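Local coordinates for ferric iron-binding protein HitA (Pseudomonas aeruginosa PAO1, PDB 6IWF) that binds ferric iron and, as a bacterial solute-binding protein, probably hands the metal on for import, and takes part in gallium uptake, at residues 122-126 / 161-166; 143-148 / 298-302; 148-153 / 287-292. All blocks are in the same frame, centred on the assembly; numbering follows the deposited sequence.

Contact 1 of 3, residues 122-126 / 161-166; sequences LMDLS and DWLTGL
Trp162 of helix 156-169 lays its indole against the short 3-10 turn at 122-124, and most atoms of the side chain, from CB to CZ2, meet this turn. With CG anti to the backbone N (chi1 171°), the ring swings off the helix toward the turn. Trp162 CB meets the methyl CE of Met123 at 3.8 Å, and CG also touches this methyl. CD1 faces the carbonyl O of Met123 and, obliquely, CB of Ser126. Trp162 NE1 donates to O of Leu122 over 3.1 Å; the bond is bent (146° at the hydrogen), and the donor stands above the carbonyl plane, while Leu125 N reaches this oxygen from the opposite face. Farther out, Trp162 CZ2 touches Leu122 CG at 3.6 Å. Met123 SD lies over one face of the indole, a Met-aromatic contact. The opposite face is taken by CD1 of Leu166. The backbones come closest at Ser126 and Gly165, whose CA atoms are 4.1 Å apart; beside them Ser126 CB packs on Trp162 O. Helix 141-154 supplies Gln146 and Val150 beside Leu122 and Met123, while Leu125 and Leu166 both rest on Phe134 of strand 134-136.

Contact 2 of 3, residues 143-148 / 298-302; sequences FLEQVA and ALSLE
Two helices of the periplasmic-binding-protein fold cross here, helix 141-154 and the C-terminal helix 296-305, with local axes 9.1 Å apart at an angle of 103°. The backbones come nearest at Ala148 and Ala298. CB of Ala298 enters the groove between Leu144 and Ala148, 3.4 Å from Ala148 N and 3.6 Å from Leu144 O, and also touches the methyls of Ala148 and Val147. Val147 points toward the other helix: CG1 covers Ala298 and reaches CD2 of Leu301, whereas CG2 turns to the carboxylate of Glu302. On the other flank Leu144, whose CG is anti to the backbone N (chi1 177°), brings CD1 against Leu299 N and the CB atoms of Ala298 and Leu299.

Glu302 runs across to helix 141-154 as an extended chain beyond CG, crossing Leu144 at about a right angle. Its OE1 lies near the plane of the Phe143 ring, at the edge, 3.4 Å from CD2, and the carboxylate and ring planes are only 10° apart. The same oxygen of Glu302, OE1, approaches Leu144 CA at 3.6 Å, and OE2 lies 3.7 Å from Leu144 CD1. Phe143 also packs against Phe136, Leu163 and Leu166, and its side chain is about 10 Å from that of the iron ligand Tyr197.

No hydrogen bond links the two segments, so apolar contact and close fit join the helices. Across the contact, the carboxylate of Glu302 meets carbon: the edge of an aromatic ring carries slightly positive hydrogens, and the approach of OE1 there is consistent with a weak electrostatic attraction. Burial of Glu302 among such neighbours may raise its pKa somewhat.

Contact 3 of 3, residues 148-153 / 287-292; sequences AAVIKL and LTPADL
The Asp291 carboxylate is the flat group of this contact, and its two oxygens serve different partners. OD1 of Asp291 lies on the side of Lys152 of helix 141-154, whose NZ is 3.9 Å away, a long salt bridge. OD2 of Asp291 is turned back on its own segment, where Thr288 N donates to it over 2.8 Å; the bond is nearly straight, and the donor reaches the oxygen on its anti side, 32° out of the carboxylate plane. In return Asp291 N donates to Thr288 OG1 at 3.1 Å. These reciprocal bonds make a capping box at the start of helix 289-292, with Thr288 as N-cap, and a weak bond from Thr288 OG1 also ends on OD2.

Lys152 approaches Asp291 at about a right angle. Its chain bends at chi2 (-77°), which carries CE of Lys152 to 3.2 Å from Asp291 O and leaves NZ beside the carboxylate. Deeper in, the contact is apolar. Leu287, just before the cap, points at helix 141-154 with both methyls: its CD1 reaches Ala149 CB at 3.5 Å and meets Leu153 tip to tip, 3.8 Å from the latter's CD1, while CD2 lies against Lys152 CB. Leu292, one helical turn beyond the cap, rests CD2 on the backbone of Ala149, 4.0 Å from its N, and near the methyl of Ala148. The alanines thus give the two leucines a shallow seat on the helix, and Pro285 adds to the packing around Leu153.

Polar and apolar parts therefore divide the work. The capping box fixes the rotation of the Asp291 carboxylate within its own segment, with OD1 left near the exposed Lys152. At that length the ion pair is likely to add only modest attraction, and the rest of the contact between the segments comes from the leucine methyls and the aliphatic part of Lys152.

Helix 141-154 runs through contacts 2 and 3, which share Ala148 and have centres 10 Å apart; contact 1 lies 13 Å from contact 2 and 17 Å from contact 3, and involves the next helix, 156-169. Along the chain, contact 3 is nested inside the loop closed by contact 2, while contact 1 alternates with both. The contacts also touch: Leu163 packs on Leu301, Met123 and Trp162 on Val150, and Ile151 on Ala298 and Leu301. Helix 141-154 thus packs against the 122-126 turn, the following helix and the C-terminal segments, which return to it from more than 130 residues away and bind the chain's end into the fold.

Contact 1 of 3, residues 122-126 / 161-166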
loop_
_atom_site.group_PDB
_atom_site.type_symbol
_atom_site.label_atom_id
_atom_site.label_comp_id
_atom_site.label_asym_id
_atom_site.label_seq_id
_atom_site.Cartn_x
_atom_site.Cartn_y
_atom_site.Cartn_z
ATOM N N LEU A 122 -10.357 -9.090 -12.749
ATOM C CA LEU A 122 -10.048 -9.799 -11.507
ATOM C C LEU A 122 -11.108 -10.845 -11.191
ATOM O O LEU A 122 -10.806 -11.929 -10.666
ATOM C CB LEU A 122 -9.970 -8.800 -10.353
ATOM C CG LEU A 122 -9.626 -9.384 -8.983
ATOM C CD1 LEU A 122 -8.143 -9.728 -8.985
ATOM C CD2 LEU A 122 -9.927 -8.368 -7.900
ATOM N N MET A 123 -12.365 -10.527 -11.490
ATOM C CA MET A 123 -13.457 -11.401 -11.093
ATOM C C MET A 123 -13.460 -12.714 -11.866
ATOM O O MET A 123 -14.070 -13.690 -11.402
ATOM C CB MET A 123 -14.786 -10.663 -11.270
ATOM C CG MET A 123 -14.870 -9.325 -10.534
ATOM S SD MET A 123 -14.540 -9.474 -8.752
ATOM C CE MET A 123 -15.930 -10.496 -8.240
ATOM N N ASP A 124 -12.754 -12.779 -13.006
ATOM C CA ASP A 124 -12.697 -14.006 -13.790
ATOM C C ASP A 124 -11.832 -15.077 -13.137
ATOM O O ASP A 124 -11.970 -16.251 -13.486
ATOM C CB ASP A 124 -12.180 -13.698 -15.201
ATOM C CG ASP A 124 -13.148 -12.842 -15.991
ATOM O OD1 ASP A 124 -14.374 -13.040 -15.847
ATOM O OD2 ASP A 124 -12.694 -11.964 -16.751
ATOM N N LEU A 125 -10.966 -14.706 -12.181
ATOM C CA LEU A 125 -9.984 -15.641 -11.630
ATOM C C LEU A 125 -10.601 -16.662 -10.682
ATOM O O LEU A 125 -9.905 -17.591 -10.250
ATOM C CB LEU A 125 -8.872 -14.857 -10.917
ATOM C CG LEU A 125 -7.945 -14.177 -11.914
ATOM C CD1 LEU A 125 -6.893 -13.348 -11.194
ATOM C CD2 LEU A 125 -7.272 -15.221 -12.813
ATOM N N SER A 126 -11.874 -16.513 -10.341
ATOM C CA SER A 126 -12.557 -17.547 -9.577
ATOM C C SER A 126 -13.045 -18.688 -10.461
ATOM O O SER A 126 -13.539 -19.696 -9.941
ATOM C CB SER A 126 -13.729 -16.925 -8.803
ATOM O OG SER A 126 -14.668 -16.338 -9.695
ATOM N N ASP A 161 -18.310 -15.582 -3.200
ATOM C CA ASP A 161 -18.177 -16.563 -4.279
ATOM C C ASP A 161 -16.818 -16.446 -4.950
ATOM O O ASP A 161 -16.165 -17.458 -5.255
ATOM C CB ASP A 161 -19.288 -16.369 -5.314
ATOM C CG ASP A 161 -20.652 -16.820 -4.820
ATOM O OD1 ASP A 161 -20.718 -17.554 -3.807
ATOM O OD2 ASP A 161 -21.655 -16.441 -5.461
ATOM N N TRP A 162 -16.377 -15.207 -5.191
ATOM C CA TRP A 162 -15.083 -14.978 -5.825
ATOM C C TRP A 162 -13.945 -15.489 -4.945
ATOM O O TRP A 162 -13.066 -16.223 -5.410
ATOM C CB TRP A 162 -14.936 -13.485 -6.137
ATOM C CG TRP A 162 -13.574 -13.061 -6.591
ATOM C CD1 TRP A 162 -13.029 -13.212 -7.841
ATOM C CD2 TRP A 162 -12.589 -12.399 -5.796
ATOM N NE1 TRP A 162 -11.752 -12.685 -7.862
ATOM C CE2 TRP A 162 -11.463 -12.179 -6.618
ATOM C CE3 TRP A 162 -12.552 -11.970 -4.466
ATOM C CZ2 TRP A 162 -10.302 -11.557 -6.148
ATOM C CZ3 TRP A 162 -11.398 -11.342 -4.002
ATOM C CH2 TRP A 162 -10.291 -11.148 -4.842
ATOM N N LEU A 163 -13.981 -15.158 -3.649
ATOM C CA LEU A 163 -12.896 -15.573 -2.770
ATOM C C LEU A 163 -12.913 -17.078 -2.551
ATOM O O LEU A 163 -11.854 -17.685 -2.377
ATOM C CB LEU A 163 -12.978 -14.825 -1.441
ATOM C CG LEU A 163 -11.675 -14.782 -0.646
ATOM C CD1 LEU A 163 -10.539 -14.141 -1.461
ATOM C CD2 LEU A 163 -11.873 -14.061 0.699
ATOM N N THR A 164 -14.095 -17.693 -2.595
ATOM C CA THR A 164 -14.173 -19.154 -2.564
ATOM C C THR A 164 -13.450 -19.759 -3.758
ATOM O O THR A 164 -12.676 -20.710 -3.613
ATOM C CB THR A 164 -15.630 -19.600 -2.540
ATOM O OG1 THR A 164 -16.230 -19.172 -1.317
ATOM C CG2 THR A 164 -15.737 -21.122 -2.644
ATOM N N GLY A 165 -13.675 -19.197 -4.951
ATOM C CA GLY A 165 -12.938 -19.654 -6.117
ATOM C C GLY A 165 -11.437 -19.469 -5.971
ATOM O O GLY A 165 -10.660 -20.342 -6.355
ATOM N N LEU A 166 -11.004 -18.328 -5.419
ATOM C CA LEU A 166 -9.567 -18.148 -5.212
ATOM C C LEU A 166 -9.005 -19.181 -4.235
ATOM O O LEU A 166 -7.897 -19.686 -4.434
ATOM C CB LEU A 166 -9.268 -16.728 -4.738
ATOM C CG LEU A 166 -8.757 -15.807 -5.845
ATOM C CD1 LEU A 166 -9.804 -15.604 -6.931
ATOM C CD2 LEU A 166 -8.340 -14.464 -5.232
#

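Contact 2 of 3, residues 143-148 / 298-302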
loop_
_atom_site.group_PDB
_atom_site.type_symbol
_atom_site.label_atom_id
_atom_site.label_comp_id
_atom_site.label_asym_id
_atom_site.label_seq_id
_atom_site.Cartn_x
_atom_site.Cartn_y
_atom_site.Cartn_z
ATOM N N PHE A 143 -3.686 -7.402 -0.212
ATOM C CA PHE A 143 -4.782 -8.256 -0.654
ATOM C C PHE A 143 -6.036 -8.027 0.189
ATOM O O PHE A 143 -7.152 -8.122 -0.329
ATOM C CB PHE A 143 -4.370 -9.729 -0.627
ATOM C CG PHE A 143 -5.405 -10.634 -1.214
ATOM C CD1 PHE A 143 -5.559 -10.714 -2.591
ATOM C CD2 PHE A 143 -6.273 -11.354 -0.392
ATOM C CE1 PHE A 143 -6.542 -11.535 -3.151
ATOM C CE2 PHE A 143 -7.253 -12.164 -0.941
ATOM C CZ PHE A 143 -7.392 -12.248 -2.326
ATOM N N LEU A 144 -5.879 -7.734 1.481
ATOM C CA LEU A 144 -7.039 -7.389 2.297
ATOM C C LEU A 144 -7.801 -6.221 1.692
ATOM O O LEU A 144 -9.035 -6.243 1.612
ATOM C CB LEU A 144 -6.597 -7.059 3.720
ATOM C CG LEU A 144 -7.726 -6.608 4.649
ATOM C CD1 LEU A 144 -8.686 -7.747 4.892
ATOM C CD2 LEU A 144 -7.118 -6.109 5.954
ATOM N N GLU A 145 -7.079 -5.185 1.261
ATOM C CA GLU A 145 -7.745 -4.051 0.628
ATOM C C GLU A 145 -8.404 -4.464 -0.685
ATOM O O GLU A 145 -9.492 -3.973 -1.016
ATOM C CB GLU A 145 -6.755 -2.911 0.397
ATOM C CG GLU A 145 -6.754 -1.936 1.559
ATOM C CD GLU A 145 -5.530 -1.063 1.592
ATOM O OE1 GLU A 145 -5.649 0.167 1.376
ATOM O OE2 GLU A 145 -4.441 -1.616 1.832
ATOM N N GLN A 146 -7.775 -5.385 -1.428
ATOM C CA GLN A 146 -8.396 -5.904 -2.646
ATOM C C GLN A 146 -9.741 -6.544 -2.333
ATOM O O GLN A 146 -10.723 -6.342 -3.052
ATOM C CB GLN A 146 -7.476 -6.924 -3.324
ATOM C CG GLN A 146 -8.078 -7.515 -4.622
ATOM C CD GLN A 146 -8.237 -6.447 -5.714
ATOM O OE1 GLN A 146 -7.334 -6.252 -6.534
ATOM N NE2 GLN A 146 -9.381 -5.756 -5.727
ATOM N N VAL A 147 -9.799 -7.343 -1.271
ATOM C CA VAL A 147 -11.064 -7.984 -0.919
ATOM C C VAL A 147 -12.104 -6.942 -0.533
ATOM O O VAL A 147 -13.273 -7.027 -0.936
ATOM C CB VAL A 147 -10.837 -9.007 0.209
ATOM C CG1 VAL A 147 -12.173 -9.629 0.645
ATOM C CG2 VAL A 147 -9.879 -10.075 -0.263
ATOM N N ALA A 148 -11.699 -5.939 0.250
ATOM C CA ALA A 148 -12.634 -4.894 0.642
ATOM C C ALA A 148 -13.191 -4.182 -0.580
ATOM O O ALA A 148 -14.372 -3.825 -0.614
ATOM C CB ALA A 148 -11.956 -3.890 1.580
ATOM N N ALA A 298 -13.940 -7.287 4.987
ATOM C CA ALA A 298 -12.994 -8.083 4.209
ATOM C C ALA A 298 -12.222 -9.055 5.098
ATOM O O ALA A 298 -12.021 -10.218 4.731
ATOM C CB ALA A 298 -12.026 -7.166 3.456
ATOM N N LEU A 299 -11.782 -8.598 6.277
ATOM C CA LEU A 299 -11.025 -9.484 7.151
ATOM C C LEU A 299 -11.882 -10.656 7.600
ATOM O O LEU A 299 -11.427 -11.807 7.600
ATOM C CB LEU A 299 -10.494 -8.707 8.357
ATOM C CG LEU A 299 -9.433 -9.425 9.193
ATOM C CD1 LEU A 299 -8.305 -9.985 8.320
ATOM C CD2 LEU A 299 -8.886 -8.459 10.246
ATOM N N SER A 300 -13.139 -10.386 7.955
ATOM C CA SER A 300 -14.034 -11.459 8.380
ATOM C C SER A 300 -14.265 -12.463 7.262
ATOM O O SER A 300 -14.344 -13.673 7.508
ATOM C CB SER A 300 -15.373 -10.884 8.841
ATOM O OG SER A 300 -15.220 -10.213 10.065
ATOM N N LEU A 301 -14.372 -11.976 6.020
ATOM C CA LEU A 301 -14.600 -12.875 4.898
ATOM C C LEU A 301 -13.386 -13.753 4.642
ATOM O O LEU A 301 -13.522 -14.958 4.396
ATOM C CB LEU A 301 -14.955 -12.059 3.654
ATOM C CG LEU A 301 -15.141 -12.856 2.373
ATOM C CD1 LEU A 301 -16.207 -13.930 2.567
ATOM C CD2 LEU A 301 -15.508 -11.914 1.219
ATOM N N GLU A 302 -12.190 -13.168 4.690
ATOM C CA GLU A 302 -10.968 -13.954 4.574
ATOM C C GLU A 302 -10.914 -15.048 5.629
ATOM O O GLU A 302 -10.535 -16.189 5.340
ATOM C CB GLU A 302 -9.751 -13.052 4.722
ATOM C CG GLU A 302 -9.442 -12.178 3.524
ATOM C CD GLU A 302 -8.150 -11.388 3.727
ATOM O OE1 GLU A 302 -7.590 -10.884 2.733
ATOM O OE2 GLU A 302 -7.691 -11.265 4.889
#

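Contact 3 of 3, residues 148-153 / 287-292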
loop_
_atom_site.group_PDB
_atom_site.type_symbol
_atom_site.label_atom_id
_atom_site.label_comp_id
_atom_site.label_asym_id
_atom_site.label_seq_id
_atom_site.Cartn_x
_atom_site.Cartn_y
_atom_site.Cartn_z
ATOM N N ALA A 148 -11.699 -5.939 0.250
ATOM C CA ALA A 148 -12.634 -4.894 0.642
ATOM C C ALA A 148 -13.191 -4.182 -0.580
ATOM O O ALA A 148 -14.372 -3.825 -0.614
ATOM C CB ALA A 148 -11.956 -3.890 1.580
ATOM N N ALA A 149 -12.350 -3.973 -1.596
ATOM C CA ALA A 149 -12.818 -3.349 -2.830
ATOM C C ALA A 149 -13.834 -4.229 -3.547
ATOM O O ALA A 149 -14.836 -3.724 -4.066
ATOM C CB ALA A 149 -11.631 -3.048 -3.746
ATOM N N VAL A 150 -13.612 -5.543 -3.581
ATOM C CA VAL A 150 -14.589 -6.410 -4.245
ATOM C C VAL A 150 -15.920 -6.372 -3.496
ATOM O O VAL A 150 -16.989 -6.305 -4.110
ATOM C CB VAL A 150 -14.042 -7.847 -4.401
ATOM C CG1 VAL A 150 -15.108 -8.779 -5.000
ATOM C CG2 VAL A 150 -12.798 -7.867 -5.287
ATOM N N ILE A 151 -15.882 -6.404 -2.158
ATOM C CA ILE A 151 -17.129 -6.313 -1.392
ATOM C C ILE A 151 -17.858 -5.021 -1.717
ATOM O O ILE A 151 -19.078 -5.010 -1.937
ATOM C CB ILE A 151 -16.852 -6.411 0.116
ATOM C CG1 ILE A 151 -16.357 -7.807 0.461
ATOM C CG2 ILE A 151 -18.135 -6.089 0.911
ATOM C CD1 ILE A 151 -15.838 -7.927 1.890
ATOM N N LYS A 152 -17.114 -3.913 -1.769
ATOM C CA LYS A 152 -17.719 -2.601 -1.969
ATOM C C LYS A 152 -18.297 -2.451 -3.374
ATOM O O LYS A 152 -19.372 -1.855 -3.550
ATOM C CB LYS A 152 -16.673 -1.525 -1.690
ATOM C CG LYS A 152 -16.821 -0.855 -0.346
ATOM C CD LYS A 152 -17.961 0.148 -0.399
ATOM C CE LYS A 152 -17.729 1.291 0.569
ATOM N NZ LYS A 152 -18.558 2.476 0.225
ATOM N N LEU A 153 -17.606 -2.989 -4.382
ATOM C CA LEU A 153 -18.011 -2.817 -5.769
ATOM C C LEU A 153 -19.020 -3.853 -6.228
ATOM O O LEU A 153 -19.892 -3.536 -7.047
ATOM C CB LEU A 153 -16.784 -2.875 -6.686
ATOM C CG LEU A 153 -15.767 -1.759 -6.420
ATOM C CD1 LEU A 153 -14.441 -2.082 -7.106
ATOM C CD2 LEU A 153 -16.303 -0.389 -6.862
ATOM N N LEU A 287 -12.902 4.315 -5.546
ATOM C CA LEU A 287 -12.841 3.998 -4.124
ATOM C C LEU A 287 -11.734 4.807 -3.475
ATOM O O LEU A 287 -10.583 4.734 -3.913
ATOM C CB LEU A 287 -12.566 2.520 -3.862
ATOM C CG LEU A 287 -13.614 1.533 -4.367
ATOM C CD1 LEU A 287 -13.033 0.128 -4.399
ATOM C CD2 LEU A 287 -14.836 1.599 -3.476
ATOM N N THR A 288 -12.075 5.522 -2.424
ATOM C CA THR A 288 -11.136 6.304 -1.636
ATOM C C THR A 288 -10.672 5.510 -0.436
ATOM O O THR A 288 -11.258 4.484 -0.082
ATOM C CB THR A 288 -11.805 7.589 -1.160
ATOM O OG1 THR A 288 -12.881 7.237 -0.281
ATOM C CG2 THR A 288 -12.326 8.393 -2.332
ATOM N N PRO A 289 -9.611 5.969 0.244
ATOM C CA PRO A 289 -9.266 5.357 1.535
ATOM C C PRO A 289 -10.452 5.256 2.479
ATOM O O PRO A 289 -10.628 4.235 3.155
ATOM C CB PRO A 289 -8.182 6.297 2.071
ATOM C CG PRO A 289 -7.493 6.778 0.844
ATOM C CD PRO A 289 -8.587 6.940 -0.195
ATOM N N ALA A 290 -11.295 6.288 2.512
ATOM C CA ALA A 290 -12.451 6.272 3.400
ATOM C C ALA A 290 -13.445 5.191 2.992
ATOM O O ALA A 290 -14.067 4.559 3.851
ATOM C CB ALA A 290 -13.117 7.652 3.406
ATOM N N ASP A 291 -13.612 4.976 1.685
ATOM C CA ASP A 291 -14.506 3.922 1.211
ATOM C C ASP A 291 -14.060 2.552 1.713
ATOM O O ASP A 291 -14.894 1.727 2.095
ATOM C CB ASP A 291 -14.571 3.924 -0.318
ATOM C CG ASP A 291 -15.279 5.141 -0.878
ATOM O OD1 ASP A 291 -16.235 5.632 -0.235
ATOM O OD2 ASP A 291 -14.880 5.611 -1.967
ATOM N N LEU A 292 -12.747 2.284 1.704
ATOM C CA LEU A 292 -12.248 0.990 2.166
ATOM C C LEU A 292 -12.225 0.887 3.688
ATOM O O LEU A 292 -12.379 -0.213 4.238
ATOM C CB LEU A 292 -10.846 0.740 1.611
ATOM C CG LEU A 292 -10.659 0.910 0.097
ATOM C CD1 LEU A 292 -9.173 0.915 -0.286
ATOM C CD2 LEU A 292 -11.380 -0.203 -0.626
#